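Local coordinates for protein Tetur07g02040 (Tetranychus urticae, PDB 6BDJ) that probably cleaves catechol-type aromatic rings between their two hydroxyl-bearing carbons as an intradiol dioxygenase, using a bound ferric iron and molecular oxygen, at residues A[54-68]-A[128-140]. Residues are numbered along the deposited sequence; the frame is centred on the assembly and turned at random.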
loop_
_atom_site.group_PDB
_atom_site.type_symbol
_atom_site.label_atom_id
_atom_site.label_comp_id
_atom_site.label_asym_id
_atom_site.label_seq_id
_atom_site.Cartn_x
_atom_site.Cartn_y
_atom_site.Cartn_z
ATOM N N SER A 54 -7.248 4.558 11.471
ATOM C CA SER A 54 -6.857 3.189 11.284
ATOM C C SER A 54 -7.772 2.441 10.324
ATOM O O SER A 54 -7.293 1.657 9.510
ATOM C CB SER A 54 -6.847 2.444 12.606
ATOM O OG SER A 54 -6.221 1.184 12.390
ATOM N N ASN A 55 -9.080 2.626 10.439
ATOM C CA ASN A 55 -10.016 1.918 9.557
ATOM C C ASN A 55 -10.326 2.776 8.333
ATOM O O ASN A 55 -10.876 3.853 8.454
ATOM C CB ASN A 55 -11.294 1.518 10.301
ATOM C CG ASN A 55 -12.214 0.664 9.440
ATOM O OD1 ASN A 55 -12.757 1.124 8.433
ATOM N ND2 ASN A 55 -12.371 -0.598 9.820
ATOM N N ILE A 56 -9.973 2.277 7.153
ATOM C CA ILE A 56 -10.049 3.020 5.892
ATOM C C ILE A 56 -11.091 2.448 4.943
ATOM O O ILE A 56 -11.173 2.866 3.789
ATOM C CB ILE A 56 -8.664 3.071 5.175
ATOM C CG1 ILE A 56 -8.139 1.672 4.807
ATOM C CG2 ILE A 56 -7.656 3.709 6.096
ATOM C CD1 ILE A 56 -6.826 1.644 4.022
ATOM N N VAL A 57 -11.901 1.510 5.436
ATOM C CA VAL A 57 -12.821 0.735 4.586
ATOM C C VAL A 57 -13.973 1.559 4.043
ATOM O O VAL A 57 -14.312 1.422 2.877
ATOM C CB VAL A 57 -13.354 -0.496 5.343
ATOM C CG1 VAL A 57 -14.380 -1.280 4.514
ATOM C CG2 VAL A 57 -12.197 -1.430 5.698
ATOM N N GLU A 58 -14.592 2.376 4.894
ATOM C CA GLU A 58 -15.780 3.148 4.549
ATOM C C GLU A 58 -16.859 2.162 4.102
ATOM O O GLU A 58 -17.138 1.236 4.833
ATOM C CB GLU A 58 -15.471 4.273 3.542
ATOM C CG GLU A 58 -14.458 5.270 4.077
ATOM C CD GLU A 58 -14.342 6.557 3.272
ATOM O OE1 GLU A 58 -15.045 6.786 2.281
ATOM O OE2 GLU A 58 -13.447 7.334 3.593
ATOM N N ASP A 59 -17.398 2.330 2.897
ATOM C CA ASP A 59 -18.473 1.509 2.350
ATOM C C ASP A 59 -17.990 0.372 1.450
ATOM O O ASP A 59 -18.808 -0.320 0.865
ATOM C CB ASP A 59 -19.441 2.388 1.526
ATOM C CG ASP A 59 -18.742 3.140 0.405
ATOM O OD1 ASP A 59 -17.495 3.198 0.421
ATOM O OD2 ASP A 59 -19.410 3.721 -0.477
ATOM N N ARG A 60 -16.681 0.158 1.342
ATOM C CA ARG A 60 -16.176 -0.821 0.411
ATOM C C ARG A 60 -16.403 -2.231 0.926
ATOM O O ARG A 60 -16.404 -2.480 2.125
ATOM C CB ARG A 60 -14.696 -0.606 0.163
ATOM C CG ARG A 60 -14.380 0.731 -0.478
ATOM C CD ARG A 60 -15.012 0.873 -1.840
ATOM N NE ARG A 60 -16.198 1.739 -1.852
ATOM C CZ ARG A 60 -16.907 2.071 -2.942
ATOM N NH1 ARG A 60 -16.606 1.573 -4.127
ATOM N NH2 ARG A 60 -17.968 2.874 -2.836
ATOM N N ILE A 61 -16.577 -3.146 -0.012
ATOM C CA ILE A 61 -16.897 -4.533 0.290
ATOM C C ILE A 61 -15.690 -5.375 -0.082
ATOM O O ILE A 61 -15.065 -5.141 -1.104
ATOM C CB ILE A 61 -18.170 -4.996 -0.467
ATOM C CG1 ILE A 61 -18.452 -6.489 -0.290
ATOM C CG2 ILE A 61 -18.126 -4.639 -1.948
ATOM C CD1 ILE A 61 -18.710 -6.904 1.141
ATOM N N GLY A 62 -15.369 -6.354 0.755
ATOM C CA GLY A 62 -14.308 -7.299 0.452
ATOM C C GLY A 62 -13.981 -8.111 1.680
ATOM O O GLY A 62 -14.847 -8.286 2.554
ATOM N N ILE A 63 -12.747 -8.606 1.741
ATOM C CA ILE A 63 -12.322 -9.427 2.861
ATOM C C ILE A 63 -11.406 -8.587 3.725
ATOM O O ILE A 63 -10.438 -8.004 3.249
ATOM C CB ILE A 63 -11.662 -10.747 2.418
ATOM C CG1 ILE A 63 -12.746 -11.640 1.787
ATOM C CG2 ILE A 63 -11.045 -11.459 3.621
ATOM C CD1 ILE A 63 -12.266 -12.874 1.049
ATOM N N ARG A 64 -11.721 -8.556 5.009
ATOM C CA ARG A 64 -11.017 -7.723 5.953
ATOM C C ARG A 64 -9.559 -8.140 6.086
ATOM O O ARG A 64 -9.266 -9.333 6.199
ATOM C CB ARG A 64 -11.742 -7.747 7.298
ATOM C CG ARG A 64 -12.928 -6.788 7.320
ATOM C CD ARG A 64 -12.471 -5.350 7.556
ATOM N NE ARG A 64 -11.876 -5.247 8.894
ATOM C CZ ARG A 64 -10.579 -5.108 9.200
ATOM N NH1 ARG A 64 -10.229 -5.090 10.482
ATOM N NH2 ARG A 64 -9.624 -4.976 8.275
ATOM N N LEU A 65 -8.665 -7.147 6.004
ATOM C CA LEU A 65 -7.235 -7.342 6.154
ATOM C C LEU A 65 -6.702 -6.271 7.073
ATOM O O LEU A 65 -6.899 -5.098 6.813
ATOM C CB LEU A 65 -6.546 -7.203 4.808
ATOM C CG LEU A 65 -5.017 -7.162 4.748
ATOM C CD1 LEU A 65 -4.389 -8.357 5.444
ATOM C CD2 LEU A 65 -4.559 -7.138 3.289
ATOM N N ASN A 66 -6.032 -6.680 8.142
ATOM C CA ASN A 66 -5.263 -5.776 8.993
ATOM C C ASN A 66 -3.805 -5.751 8.554
ATOM O O ASN A 66 -3.120 -6.779 8.566
ATOM C CB ASN A 66 -5.334 -6.218 10.449
ATOM C CG ASN A 66 -6.718 -6.049 11.051
ATOM O OD1 ASN A 66 -7.534 -5.257 10.588
ATOM N ND2 ASN A 66 -6.989 -6.807 12.100
ATOM N N VAL A 67 -3.331 -4.566 8.202
ATOM C CA VAL A 67 -1.982 -4.365 7.709
ATOM C C VAL A 67 -1.161 -3.704 8.812
ATOM O O VAL A 67 -1.442 -2.574 9.187
ATOM C CB VAL A 67 -2.012 -3.466 6.453
ATOM C CG1 VAL A 67 -0.603 -3.030 6.040
ATOM C CG2 VAL A 67 -2.688 -4.182 5.290
ATOM N N THR A 68 -0.158 -4.416 9.330
ATOM C CA THR A 68 0.750 -3.868 10.330
ATOM C C THR A 68 2.097 -3.691 9.650
ATOM O O THR A 68 2.629 -4.637 9.063
ATOM C CB THR A 68 0.879 -4.801 11.546
ATOM O OG1 THR A 68 -0.403 -4.939 12.173
ATOM C CG2 THR A 68 1.880 -4.273 12.579
ATOM N N ASN A 128 7.449 1.995 19.099
ATOM C CA ASN A 128 7.909 0.748 18.492
ATOM C C ASN A 128 8.065 0.761 16.956
ATOM O O ASN A 128 8.383 -0.270 16.376
ATOM C CB ASN A 128 6.966 -0.391 18.908
ATOM C CG ASN A 128 7.095 -0.741 20.379
ATOM O OD1 ASN A 128 7.740 -1.727 20.735
ATOM N ND2 ASN A 128 6.502 0.076 21.243
ATOM N N GLY A 129 7.864 1.906 16.305
ATOM C CA GLY A 129 7.958 2.006 14.832
ATOM C C GLY A 129 6.807 1.345 14.059
ATOM O O GLY A 129 6.963 0.988 12.882
ATOM N N THR A 130 5.657 1.201 14.722
ATOM C CA THR A 130 4.530 0.416 14.208
ATOM C C THR A 130 3.310 1.294 13.901
ATOM O O THR A 130 3.000 2.228 14.666
ATOM C CB THR A 130 4.150 -0.661 15.248
ATOM O OG1 THR A 130 5.279 -1.527 15.478
ATOM C CG2 THR A 130 2.944 -1.493 14.796
ATOM N N VAL A 131 2.650 0.995 12.770
ATOM C CA VAL A 131 1.259 1.424 12.466
ATOM C C VAL A 131 0.431 0.210 12.059
ATOM O O VAL A 131 0.977 -0.765 11.560
ATOM C CB VAL A 131 1.159 2.447 11.327
ATOM C CG1 VAL A 131 1.821 3.752 11.723
ATOM C CG2 VAL A 131 1.766 1.907 10.035
ATOM N N THR A 132 -0.878 0.285 12.263
ATOM C CA THR A 132 -1.792 -0.758 11.836
ATOM C C THR A 132 -2.975 -0.112 11.158
ATOM O O THR A 132 -3.540 0.873 11.657
ATOM C CB THR A 132 -2.243 -1.636 13.015
ATOM O OG1 THR A 132 -1.091 -2.287 13.565
ATOM C CG2 THR A 132 -3.245 -2.710 12.564
ATOM N N PHE A 133 -3.335 -0.660 9.999
ATOM C CA PHE A 133 -4.499 -0.215 9.268
ATOM C C PHE A 133 -5.507 -1.360 9.176
ATOM O O PHE A 133 -5.127 -2.509 9.005
ATOM C CB PHE A 133 -4.107 0.186 7.857
ATOM C CG PHE A 133 -3.257 1.406 7.776
ATOM C CD1 PHE A 133 -3.833 2.646 7.718
ATOM C CD2 PHE A 133 -1.880 1.303 7.678
ATOM C CE1 PHE A 133 -3.056 3.780 7.610
ATOM C CE2 PHE A 133 -1.085 2.433 7.574
ATOM C CZ PHE A 133 -1.674 3.674 7.549
ATOM N N GLU A 134 -6.787 -1.024 9.257
ATOM C CA GLU A 134 -7.878 -1.980 9.023
ATOM C C GLU A 134 -8.387 -1.683 7.639
ATOM O O GLU A 134 -8.969 -0.629 7.406
ATOM C CB GLU A 134 -8.996 -1.811 10.051
ATOM C CG GLU A 134 -8.508 -2.002 11.481
ATOM C CD GLU A 134 -9.623 -1.956 12.513
ATOM O OE1 GLU A 134 -10.697 -1.387 12.240
ATOM O OE2 GLU A 134 -9.435 -2.545 13.592
ATOM N N THR A 135 -8.113 -2.593 6.714
ATOM C CA THR A 135 -8.407 -2.373 5.321
ATOM C C THR A 135 -9.039 -3.606 4.741
ATOM O O THR A 135 -9.593 -4.428 5.468
ATOM C CB THR A 135 -7.155 -1.904 4.555
ATOM O OG1 THR A 135 -7.509 -1.561 3.217
ATOM C CG2 THR A 135 -6.036 -2.922 4.561
ATOM N N LEU A 136 -9.053 -3.698 3.420
ATOM C CA LEU A 136 -9.527 -4.890 2.750
ATOM C C LEU A 136 -8.399 -5.421 1.894
ATOM O O LEU A 136 -7.511 -4.672 1.490
ATOM C CB LEU A 136 -10.724 -4.546 1.862
ATOM C CG LEU A 136 -11.959 -3.904 2.523
ATOM C CD1 LEU A 136 -12.962 -3.552 1.434
ATOM C CD2 LEU A 136 -12.595 -4.813 3.569
ATOM N N PHE A 137 -8.453 -6.704 1.575
ATOM C CA PHE A 137 -7.610 -7.209 0.512
ATOM C C PHE A 137 -7.918 -6.405 -0.783
ATOM O O PHE A 137 -9.077 -6.237 -1.142
ATOM C CB PHE A 137 -7.795 -8.707 0.325
ATOM C CG PHE A 137 -6.753 -9.311 -0.559
ATOM C CD1 PHE A 137 -6.902 -9.265 -1.936
ATOM C CD2 PHE A 137 -5.598 -9.876 -0.027
ATOM C CE1 PHE A 137 -5.931 -9.783 -2.777
ATOM C CE2 PHE A 137 -4.614 -10.390 -0.862
ATOM C CZ PHE A 137 -4.773 -10.331 -2.236
ATOM N N PRO A 138 -6.878 -5.868 -1.456
ATOM C CA PRO A 138 -7.093 -4.990 -2.596
ATOM C C PRO A 138 -7.569 -5.741 -3.814
ATOM O O PRO A 138 -7.217 -6.911 -3.999
ATOM C CB PRO A 138 -5.713 -4.394 -2.849
ATOM C CG PRO A 138 -4.785 -5.468 -2.436
ATOM C CD PRO A 138 -5.446 -6.053 -1.197
ATOM N N GLY A 139 -8.372 -5.074 -4.634
ATOM C CA GLY A 139 -8.636 -5.548 -5.985
ATOM C C GLY A 139 -7.438 -5.148 -6.830
ATOM O O GLY A 139 -6.356 -4.855 -6.316
ATOM N N HIS A 140 -7.607 -5.135 -8.134
ATOM C CA HIS A 140 -6.542 -4.656 -8.971
ATOM C C HIS A 140 -7.052 -4.203 -10.267
ATOM O O HIS A 140 -8.115 -4.616 -10.758
ATOM C CB HIS A 140 -5.522 -5.763 -9.281
ATOM C CG HIS A 140 -6.138 -7.034 -9.787
ATOM N ND1 HIS A 140 -6.326 -7.294 -11.125
ATOM C CD2 HIS A 140 -6.630 -8.102 -9.118
ATOM C CE1 HIS A 140 -6.905 -8.474 -11.259
ATOM N NE2 HIS A 140 -7.091 -8.988 -10.056
#
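An antiparallel strand pair at the border of the intradiol dioxygenase beta-sheet joins R64–T68 to T132–L136, and the loop leading into the first strand returns along the other edge of the second. L65 with T135 and V67 with F133 form hydrogen-bonded pairs, each with reciprocal backbone bonds, and I63 O extends the ladder to F137 N. On the far edge, S54 O receives E134 N at 2.7 Å and E134 O receives I56 N, so strand 130-136 is bonded on both edges around E134; S54 OG adds a bond to T132 O (2.8 Å).

R64, bent at chi2 and chi3 (-80° and -65°), folds its guanidinium back over the strand pair. R64 NH2 reaches a lone pair of T135 O at 2.9 Å, in the carbonyl plane, while L65 N approaches that oxygen from above the plane; R64 NH1 bonds N66 OD1 (2.7 Å). With both acceptors at its edge, the guanidinium lays one face over E134 CB. The extended E134 chain runs alongside N66, and E134 OE1 takes N55 ND2 on the anti side at 3.0 Å, amide and carboxylate planes standing 81° apart. N55 OD1 meanwhile accepts V57 N, closing an Asx turn.

L136 carries the apolar end: L136 CD1 lies against R60 CB (3.6 Å), and CD2 meets V57 CG2. I56 CD1 lies beside T135 OG1, which is hydrogen-bonded to Q89 OE1. At the opposite end T68 OG1 and T132 OG1 share a hydrogen bond of 3.1 Å. F133 packs on V85 and I87 of strand 84-88, placing its ring between this border and the facing layer, consistent with the beta-sandwich core of intradiol ring-cleavage dioxygenases.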